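Local coordinates for Old Yellow Enzyme (Pichia, PDB 6AGZ), which probably catalyses the asymmetric reduction of the carbon-carbon double bond of enones, using flavin mononucleotide bound in a TIM barrel, at residues T66-G71 / S108-N113; M183-S188 / H235-L240; P82-D87 / V169-N174. One frame throughout, in Å; residues are numbered along the deposited sequence.

Contact 1: T66-G71 / S108-N113. With FMN (flavin mononucleotide), chain C.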
# COMPACT_ATOMS: atom_id res chain seq x y z
N THR A 66 12.29 -3.83 -25.86
CA THR A 66 13.67 -4.19 -26.09
C THR A 66 14.34 -4.63 -24.79
O THR A 66 13.91 -4.29 -23.69
CB THR A 66 14.46 -3.02 -26.68
OG1 THR A 66 14.68 -2.03 -25.66
CG2 THR A 66 13.70 -2.40 -27.83
N GLU A 67 15.42 -5.39 -24.95
CA GLU A 67 16.36 -5.61 -23.87
C GLU A 67 16.75 -4.28 -23.24
O GLU A 67 16.81 -3.25 -23.91
CB GLU A 67 17.60 -6.31 -24.42
CG GLU A 67 18.18 -5.58 -25.62
CD GLU A 67 18.95 -6.49 -26.56
OE1 GLU A 67 20.17 -6.68 -26.34
OE2 GLU A 67 18.34 -7.01 -27.51
N ALA A 68 17.00 -4.31 -21.93
CA ALA A 68 17.39 -3.11 -21.22
C ALA A 68 18.62 -2.48 -21.86
O ALA A 68 19.66 -3.13 -22.02
CB ALA A 68 17.65 -3.43 -19.75
N THR A 69 18.50 -1.21 -22.23
CA THR A 69 19.48 -0.53 -23.07
C THR A 69 20.10 0.63 -22.31
O THR A 69 19.38 1.47 -21.74
CB THR A 69 18.82 -0.03 -24.36
OG1 THR A 69 18.38 -1.15 -25.14
CG2 THR A 69 19.80 0.80 -25.18
N PHE A 70 21.43 0.69 -22.30
CA PHE A 70 22.14 1.78 -21.64
C PHE A 70 21.83 3.10 -22.32
O PHE A 70 21.91 3.22 -23.55
CB PHE A 70 23.65 1.52 -21.65
CG PHE A 70 24.05 0.21 -21.04
CD1 PHE A 70 23.46 -0.24 -19.87
CD2 PHE A 70 25.03 -0.58 -21.63
CE1 PHE A 70 23.83 -1.45 -19.30
CE2 PHE A 70 25.40 -1.79 -21.07
CZ PHE A 70 24.80 -2.22 -19.91
N GLY A 71 21.48 4.11 -21.52
CA GLY A 71 21.25 5.44 -22.07
C GLY A 71 22.52 6.18 -22.40
O GLY A 71 22.52 7.04 -23.29
N SER A 108 8.71 -0.81 -27.70
CA SER A 108 9.17 0.15 -26.71
C SER A 108 10.59 -0.21 -26.30
O SER A 108 10.95 -1.39 -26.25
CB SER A 108 8.25 0.16 -25.48
OG SER A 108 8.84 0.86 -24.40
N MET A 109 11.40 0.80 -26.01
CA MET A 109 12.77 0.59 -25.55
C MET A 109 12.84 0.85 -24.05
O MET A 109 12.45 1.93 -23.58
CB MET A 109 13.76 1.48 -26.29
CG MET A 109 15.11 1.57 -25.58
SD MET A 109 16.43 2.36 -26.53
CE MET A 109 16.91 1.03 -27.63
N GLN A 110 13.35 -0.12 -23.30
CA GLN A 110 13.62 0.05 -21.88
C GLN A 110 15.02 0.63 -21.70
O GLN A 110 15.98 0.13 -22.30
CB GLN A 110 13.48 -1.27 -21.13
CG GLN A 110 13.52 -1.10 -19.62
CD GLN A 110 13.72 -2.41 -18.88
OE1 GLN A 110 14.60 -3.20 -19.21
NE2 GLN A 110 12.88 -2.66 -17.88
N LEU A 111 15.12 1.68 -20.89
CA LEU A 111 16.40 2.33 -20.63
C LEU A 111 17.00 1.79 -19.34
O LEU A 111 16.34 1.75 -18.30
CB LEU A 111 16.22 3.85 -20.53
CG LEU A 111 15.86 4.58 -21.82
CD1 LEU A 111 15.86 6.09 -21.60
CD2 LEU A 111 16.81 4.20 -22.95
N TRP A 112 18.27 1.39 -19.41
CA TRP A 112 18.96 0.73 -18.32
C TRP A 112 19.96 1.68 -17.67
O TRP A 112 20.59 2.49 -18.35
CB TRP A 112 19.69 -0.52 -18.82
CG TRP A 112 19.74 -1.66 -17.84
CD1 TRP A 112 19.18 -1.70 -16.59
CD2 TRP A 112 20.38 -2.92 -18.03
NE1 TRP A 112 19.43 -2.92 -16.00
CE2 TRP A 112 20.17 -3.69 -16.87
CE3 TRP A 112 21.11 -3.49 -19.08
CZ2 TRP A 112 20.67 -4.98 -16.72
CZ3 TRP A 112 21.61 -4.77 -18.93
CH2 TRP A 112 21.38 -5.50 -17.76
N ASN A 113 20.11 1.56 -16.35
CA ASN A 113 21.17 2.25 -15.62
C ASN A 113 21.58 1.33 -14.48
O ASN A 113 20.78 1.04 -13.59
CB ASN A 113 20.70 3.61 -15.09
CG ASN A 113 21.86 4.48 -14.65
OD1 ASN A 113 22.90 3.99 -14.21
ND2 ASN A 113 21.69 5.79 -14.79
N1 FMN C . 13.55 -7.48 -16.97
C2 FMN C . 13.85 -6.15 -17.18
O2 FMN C . 13.12 -5.28 -16.70
N3 FMN C . 14.95 -5.79 -17.92
C4 FMN C . 15.77 -6.76 -18.46
O4 FMN C . 16.76 -6.45 -19.12
C4A FMN C . 15.47 -8.10 -18.25
N5 FMN C . 16.29 -9.07 -18.79
C5A FMN C . 16.00 -10.40 -18.59
C6 FMN C . 16.83 -11.37 -19.14
C7 FMN C . 16.55 -12.72 -18.94
C7M FMN C . 17.45 -13.77 -19.53
C8 FMN C . 15.44 -13.10 -18.20
C8M FMN C . 15.14 -14.55 -17.99
C9 FMN C . 14.61 -12.12 -17.65
C9A FMN C . 14.89 -10.77 -17.84
N10 FMN C . 14.07 -9.80 -17.30
C10 FMN C . 14.36 -8.47 -17.50
C1' FMN C . 12.86 -10.20 -16.51
C2' FMN C . 11.72 -10.45 -17.49
O2' FMN C . 11.43 -9.25 -18.19
C3' FMN C . 10.45 -10.98 -16.83
O3' FMN C . 9.93 -10.02 -15.94
C4' FMN C . 10.72 -12.29 -16.09
O4' FMN C . 11.45 -13.15 -16.93
C5' FMN C . 9.43 -12.98 -15.69
O5' FMN C . 8.61 -13.17 -16.82
P FMN C . 8.40 -14.65 -17.42
O1P FMN C . 7.94 -15.57 -16.32
O2P FMN C . 7.35 -14.61 -18.51
O3P FMN C . 9.70 -15.14 -18.00

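Contact 2: M183-S188 / H235-L240. With FMN (flavin mononucleotide), chain C.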
# COMPACT_ATOMS: atom_id res chain seq x y z
N MET A 183 7.39 3.75 -27.41
CA MET A 183 7.52 4.21 -26.03
C MET A 183 8.98 4.11 -25.61
O MET A 183 9.81 3.51 -26.29
CB MET A 183 6.65 3.41 -25.06
CG MET A 183 5.17 3.44 -25.35
SD MET A 183 4.64 2.02 -26.31
CE MET A 183 2.86 2.25 -26.30
N VAL A 184 9.26 4.70 -24.46
CA VAL A 184 10.53 4.53 -23.77
C VAL A 184 10.21 4.16 -22.32
O VAL A 184 9.41 4.84 -21.67
CB VAL A 184 11.43 5.78 -23.87
CG1 VAL A 184 10.86 6.97 -23.09
CG2 VAL A 184 12.84 5.47 -23.44
N GLU A 185 10.77 3.05 -21.85
CA GLU A 185 10.42 2.49 -20.55
C GLU A 185 11.58 2.70 -19.59
O GLU A 185 12.70 2.25 -19.85
CB GLU A 185 10.07 1.01 -20.66
CG GLU A 185 9.84 0.35 -19.31
CD GLU A 185 9.47 -1.12 -19.43
OE1 GLU A 185 8.77 -1.48 -20.40
OE2 GLU A 185 9.87 -1.91 -18.55
N VAL A 186 11.31 3.36 -18.48
CA VAL A 186 12.32 3.62 -17.46
C VAL A 186 12.43 2.39 -16.57
O VAL A 186 11.48 2.04 -15.86
CB VAL A 186 11.99 4.88 -16.65
CG1 VAL A 186 12.92 5.01 -15.49
CG2 VAL A 186 12.08 6.11 -17.54
N HIS A 187 13.58 1.72 -16.63
CA HIS A 187 13.86 0.57 -15.77
C HIS A 187 14.17 1.08 -14.37
O HIS A 187 15.22 1.70 -14.14
CB HIS A 187 15.02 -0.24 -16.34
CG HIS A 187 15.19 -1.59 -15.71
ND1 HIS A 187 14.64 -1.91 -14.49
CD2 HIS A 187 15.87 -2.69 -16.12
CE1 HIS A 187 14.97 -3.16 -14.18
NE2 HIS A 187 15.71 -3.65 -15.16
N SER A 188 13.26 0.83 -13.43
CA SER A 188 13.42 1.24 -12.05
C SER A 188 13.21 0.06 -11.12
O SER A 188 12.65 0.20 -10.03
CB SER A 188 12.46 2.38 -11.70
OG SER A 188 12.71 2.88 -10.40
N HIS A 235 4.35 8.37 -24.51
CA HIS A 235 5.52 7.66 -25.01
C HIS A 235 6.46 7.24 -23.88
O HIS A 235 7.62 6.90 -24.14
CB HIS A 235 6.28 8.52 -26.02
CG HIS A 235 5.46 8.94 -27.20
ND1 HIS A 235 5.32 8.17 -28.33
CD2 HIS A 235 4.73 10.07 -27.43
CE1 HIS A 235 4.55 8.79 -29.20
NE2 HIS A 235 4.18 9.94 -28.68
N VAL A 236 5.97 7.24 -22.64
CA VAL A 236 6.80 6.99 -21.47
C VAL A 236 6.18 5.87 -20.65
O VAL A 236 4.95 5.75 -20.57
CB VAL A 236 6.96 8.27 -20.60
CG1 VAL A 236 7.86 8.01 -19.40
CG2 VAL A 236 7.52 9.41 -21.44
N ALA A 237 7.03 5.04 -20.05
CA ALA A 237 6.61 3.97 -19.16
C ALA A 237 7.66 3.80 -18.07
O ALA A 237 8.68 4.50 -18.05
CB ALA A 237 6.38 2.67 -19.93
N VAL A 238 7.41 2.86 -17.17
CA VAL A 238 8.32 2.59 -16.06
C VAL A 238 8.06 1.18 -15.56
O VAL A 238 6.94 0.67 -15.67
CB VAL A 238 8.15 3.65 -14.93
CG1 VAL A 238 6.76 3.54 -14.30
CG2 VAL A 238 9.24 3.51 -13.88
N ARG A 239 9.10 0.54 -15.04
CA ARG A 239 8.96 -0.78 -14.43
C ARG A 239 9.38 -0.73 -12.97
O ARG A 239 10.39 -0.11 -12.62
CB ARG A 239 9.79 -1.84 -15.17
CG ARG A 239 9.52 -3.25 -14.67
CD ARG A 239 10.12 -4.31 -15.57
NE ARG A 239 9.18 -5.41 -15.77
CZ ARG A 239 9.51 -6.58 -16.31
NH1 ARG A 239 10.75 -6.81 -16.69
NH2 ARG A 239 8.59 -7.52 -16.45
N LEU A 240 8.59 -1.39 -12.12
CA LEU A 240 8.84 -1.45 -10.69
C LEU A 240 8.74 -2.89 -10.21
O LEU A 240 7.97 -3.69 -10.75
CB LEU A 240 7.84 -0.58 -9.91
CG LEU A 240 7.75 0.89 -10.32
CD1 LEU A 240 6.48 1.53 -9.77
CD2 LEU A 240 8.98 1.65 -9.84
N1 FMN C . 13.55 -7.48 -16.97
C2 FMN C . 13.85 -6.15 -17.18
O2 FMN C . 13.12 -5.28 -16.70
N3 FMN C . 14.95 -5.79 -17.92
C4 FMN C . 15.77 -6.76 -18.46
O4 FMN C . 16.76 -6.45 -19.12
C4A FMN C . 15.47 -8.10 -18.25
N5 FMN C . 16.29 -9.07 -18.79
C5A FMN C . 16.00 -10.40 -18.59
C6 FMN C . 16.83 -11.37 -19.14
C7 FMN C . 16.55 -12.72 -18.94
C7M FMN C . 17.45 -13.77 -19.53
C8 FMN C . 15.44 -13.10 -18.20
C8M FMN C . 15.14 -14.55 -17.99
C9 FMN C . 14.61 -12.12 -17.65
C9A FMN C . 14.89 -10.77 -17.84
N10 FMN C . 14.07 -9.80 -17.30
C10 FMN C . 14.36 -8.47 -17.50
C1' FMN C . 12.86 -10.20 -16.51
C2' FMN C . 11.72 -10.45 -17.49
O2' FMN C . 11.43 -9.25 -18.19
C3' FMN C . 10.45 -10.98 -16.83
O3' FMN C . 9.93 -10.02 -15.94
C4' FMN C . 10.72 -12.29 -16.09
O4' FMN C . 11.45 -13.15 -16.93
C5' FMN C . 9.43 -12.98 -15.69
O5' FMN C . 8.61 -13.17 -16.82
P FMN C . 8.40 -14.65 -17.42
O1P FMN C . 7.94 -15.57 -16.32
O2P FMN C . 7.35 -14.61 -18.51
O3P FMN C . 9.70 -15.14 -18.00

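Contact 3: P82-D87 / V169-N174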
# COMPACT_ATOMS: atom_id res chain seq x y z
N PRO A 82 23.46 -3.37 -24.77
CA PRO A 82 22.95 -2.40 -25.75
C PRO A 82 23.12 -0.96 -25.29
O PRO A 82 23.26 -0.66 -24.10
CB PRO A 82 21.46 -2.77 -25.85
CG PRO A 82 21.20 -3.80 -24.74
CD PRO A 82 22.40 -3.82 -23.86
N MET A 83 23.09 -0.06 -26.27
CA MET A 83 23.21 1.37 -26.00
C MET A 83 22.52 2.15 -27.10
O MET A 83 22.46 1.71 -28.25
CB MET A 83 24.68 1.79 -25.87
CG MET A 83 24.89 3.13 -25.19
SD MET A 83 26.62 3.59 -25.00
CE MET A 83 27.17 2.39 -23.79
N ILE A 84 21.99 3.32 -26.73
CA ILE A 84 21.25 4.19 -27.65
C ILE A 84 21.93 5.55 -27.68
O ILE A 84 21.28 6.59 -27.84
CB ILE A 84 19.76 4.26 -27.24
CG1 ILE A 84 18.90 4.94 -28.31
CG2 ILE A 84 19.60 4.91 -25.86
CD1 ILE A 84 18.48 4.02 -29.44
N TYR A 85 23.26 5.57 -27.54
CA TYR A 85 24.01 6.80 -27.31
C TYR A 85 24.65 7.37 -28.57
O TYR A 85 24.37 8.51 -28.95
CB TYR A 85 25.07 6.54 -26.23
CG TYR A 85 25.79 7.78 -25.75
CD1 TYR A 85 25.14 8.72 -24.96
CD2 TYR A 85 27.12 8.00 -26.07
CE1 TYR A 85 25.80 9.85 -24.52
CE2 TYR A 85 27.79 9.12 -25.63
CZ TYR A 85 27.12 10.04 -24.85
OH TYR A 85 27.79 11.17 -24.41
N THR A 86 25.51 6.60 -29.24
CA THR A 86 26.23 7.13 -30.39
C THR A 86 25.34 7.12 -31.63
O THR A 86 24.25 6.53 -31.65
CB THR A 86 27.50 6.32 -30.65
OG1 THR A 86 27.16 5.02 -31.13
CG2 THR A 86 28.32 6.19 -29.38
N ASP A 87 25.81 7.79 -32.68
CA ASP A 87 25.07 7.83 -33.94
C ASP A 87 24.86 6.43 -34.50
O ASP A 87 23.76 6.08 -34.93
CB ASP A 87 25.78 8.73 -34.95
CG ASP A 87 25.60 10.21 -34.65
OD1 ASP A 87 24.84 10.54 -33.71
OD2 ASP A 87 26.20 11.04 -35.36
N VAL A 169 17.15 12.12 -20.51
CA VAL A 169 16.42 12.92 -21.50
C VAL A 169 16.99 12.68 -22.89
O VAL A 169 16.24 12.46 -23.86
CB VAL A 169 16.46 14.41 -21.12
CG1 VAL A 169 15.82 15.25 -22.22
CG2 VAL A 169 15.75 14.63 -19.80
N ASN A 170 18.32 12.70 -23.02
CA ASN A 170 18.95 12.52 -24.32
C ASN A 170 18.66 11.13 -24.89
O ASN A 170 18.36 11.00 -26.09
CB ASN A 170 20.45 12.75 -24.21
CG ASN A 170 21.19 12.44 -25.50
OD1 ASN A 170 21.05 13.14 -26.50
ND2 ASN A 170 21.99 11.37 -25.48
N ALA A 171 18.74 10.10 -24.05
CA ALA A 171 18.46 8.75 -24.53
C ALA A 171 16.99 8.59 -24.93
O ALA A 171 16.68 7.93 -25.93
CB ALA A 171 18.83 7.72 -23.45
N ALA A 172 16.08 9.20 -24.17
CA ALA A 172 14.67 9.14 -24.52
C ALA A 172 14.40 9.83 -25.85
O ALA A 172 13.62 9.34 -26.67
CB ALA A 172 13.82 9.75 -23.41
N LYS A 173 15.03 10.98 -26.08
CA LYS A 173 14.87 11.67 -27.35
C LYS A 173 15.44 10.86 -28.51
O LYS A 173 14.83 10.78 -29.58
CB LYS A 173 15.52 13.06 -27.29
CG LYS A 173 14.75 14.06 -26.44
CD LYS A 173 15.57 15.32 -26.20
CE LYS A 173 15.85 16.06 -27.50
NZ LYS A 173 14.60 16.60 -28.12
N ASN A 174 16.61 10.25 -28.30
CA ASN A 174 17.18 9.38 -29.34
C ASN A 174 16.25 8.22 -29.66
O ASN A 174 16.05 7.88 -30.83
CB ASN A 174 18.55 8.86 -28.90
CG ASN A 174 19.61 9.94 -28.88
OD1 ASN A 174 19.43 11.01 -29.46
ND2 ASN A 174 20.72 9.65 -28.22
O HOH W 1 23.38 10.83 -28.09

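Contact 1: T66-G71 / S108-N113
A68 sets its methyl over one face of the W112 indole, with A68 CB 3.5 Å from the centroid of the five-membered ring, a CH-pi contact. A68 CB is also 3.1 Å from Q110 OE1 and near FMN O4, so a residue as short as alanine suits this tightly packed spot. The F70 ring is nearly parallel to the six-membered ring of W112 (planes at 13°) but slid aside, touching it tightly at one margin, F70 CE1 to W112 CE3 3.4 Å. Replacing W112 with an alanine would probably open a gap over A68 and beside F70, and cost H187 the ring lying nearly parallel to its own. The segments belong to adjacent parallel strands of the TIM barrel, linked by a beta-alpha-beta crossover through helix 87-102. T69 N donates to Q110 O, and W112 N to T69 O (2.6 Å). T66 N gives S108 O a fairly straight bond of 2.8 Å; looser is the added, weak bond from Q110 N to T66 OG1. The T66 and T69 hydroxyls grip E67 O from opposite faces of its plane. With CG anti to the backbone N (chi1 -170°) and an extended chain, Q110 presents both amide atoms to the flavin: OE1 accepts from FMN N3, and NE2 donates to FMN O2 at 2.9 Å.

Contact 2: M183-S188 / H235-L240
The carboxylate of E185 and the guanidinium of R239 are turned 76° against each other; E185 OE2 rests 3.4 Å from R239 CB, and the opposite charges are near without forming a salt bridge. FMN N1 lies in plane at the edge of the guanidinium, and FMN O2 sits close to that plane, while the H187 ring offers a face to the same FMN O2. These residues and A237 share one face of two neighbouring parallel strands of the TIM barrel, the fourth and fifth. R239 has CG anti to the backbone N (chi1 -173°) and bends at chi3, which brings its guanidinium to the flavin. Arginine suits the place through its several nitrogens: NH1 donates to FMN O2 (2.8 Å) and to the ribityl FMN O2', NH2 bonds weakly to FMN O3', and NE weakly to S283. Its positive charge would probably stabilise electron density gathering at N1 on flavin reduction. E185 is fixed by the hydroxyl of Y281 through OE1, and A237 CB lies 4.1 Å from E185 CB. On the other face are V184, V186, V236 and V238, V186 and V236 packing on helix 218-231. V186 N donates to A237 O (2.9 Å), and a weak bond from S188 N to R239 O (3.1 Å) follows.

Contact 3: P82-D87 / V169-N174
I84 and N174 run antiparallel alongside one another, so that I84 CG1 passes 4.0 Å from N174 CB while the asparagine amide goes on to the loop backbone. The place is the outer layer of the TIM barrel, where the loop between strand 63-70 and helix 87-102 meets the flank of helix 158-179. N174 points CG anti to its own carbonyl carbon (chi1 -70°), which carries ND2 to I84 O at 3.1 Å; the donor lies in the carbonyl plane, and the acceptor is tilted 20° from the amide plane. An asparagine suits the site, being short enough to stay close to the helix yet able to donate to the loop carbonyl of I84. Beside it A171 turns a methyl to the other branch of the isoleucine, A171 CB to I84 CG2 3.8 Å, a small residue that lets the loop come near. The beta-branched I84 thus spreads two arms over the helix and also reaches T69 and W93. One turn before N174, the N170 side chain is set roughly perpendicular to that of Y85, their amide and ring planes 80° apart, with N170 ND2 4.1 Å from Y85 CD1. This outer edge is less enclosed, as Y85 is exposed. Beyond it the loop passes into helix 87-102, with T86 as its N-cap. A single water joins the two asparagines to the loop: it donates to Y85 O at 2.7 Å and accepts from N170 ND2 at 3.0 Å and N174 ND2 at 2.9 Å.

Overall arrangement
From the N terminus the chain lays down 66-71 on the second barrel strand, then runs through the loop 82-87 and helix 87-102 to 108-113, where contact 1 closes. Contact 3 is still open at that point and closes only when helix 158-179 brings 169-174 back to the loop, so the two cross. Contact 2 follows in series: 183-188 comes straight after that helix, and 235-240 closes it beyond helix 218-231. Contacts 1 and 2 are joined edge to edge, since strands 106-112 and 183-187 are neighbours, and both reach the flavin. Contact 3 lies outside, its loop hydrogen-bonded through P82 and I84 to F70 and its A172 packing on V184, tying the helical layer to the barrel wall.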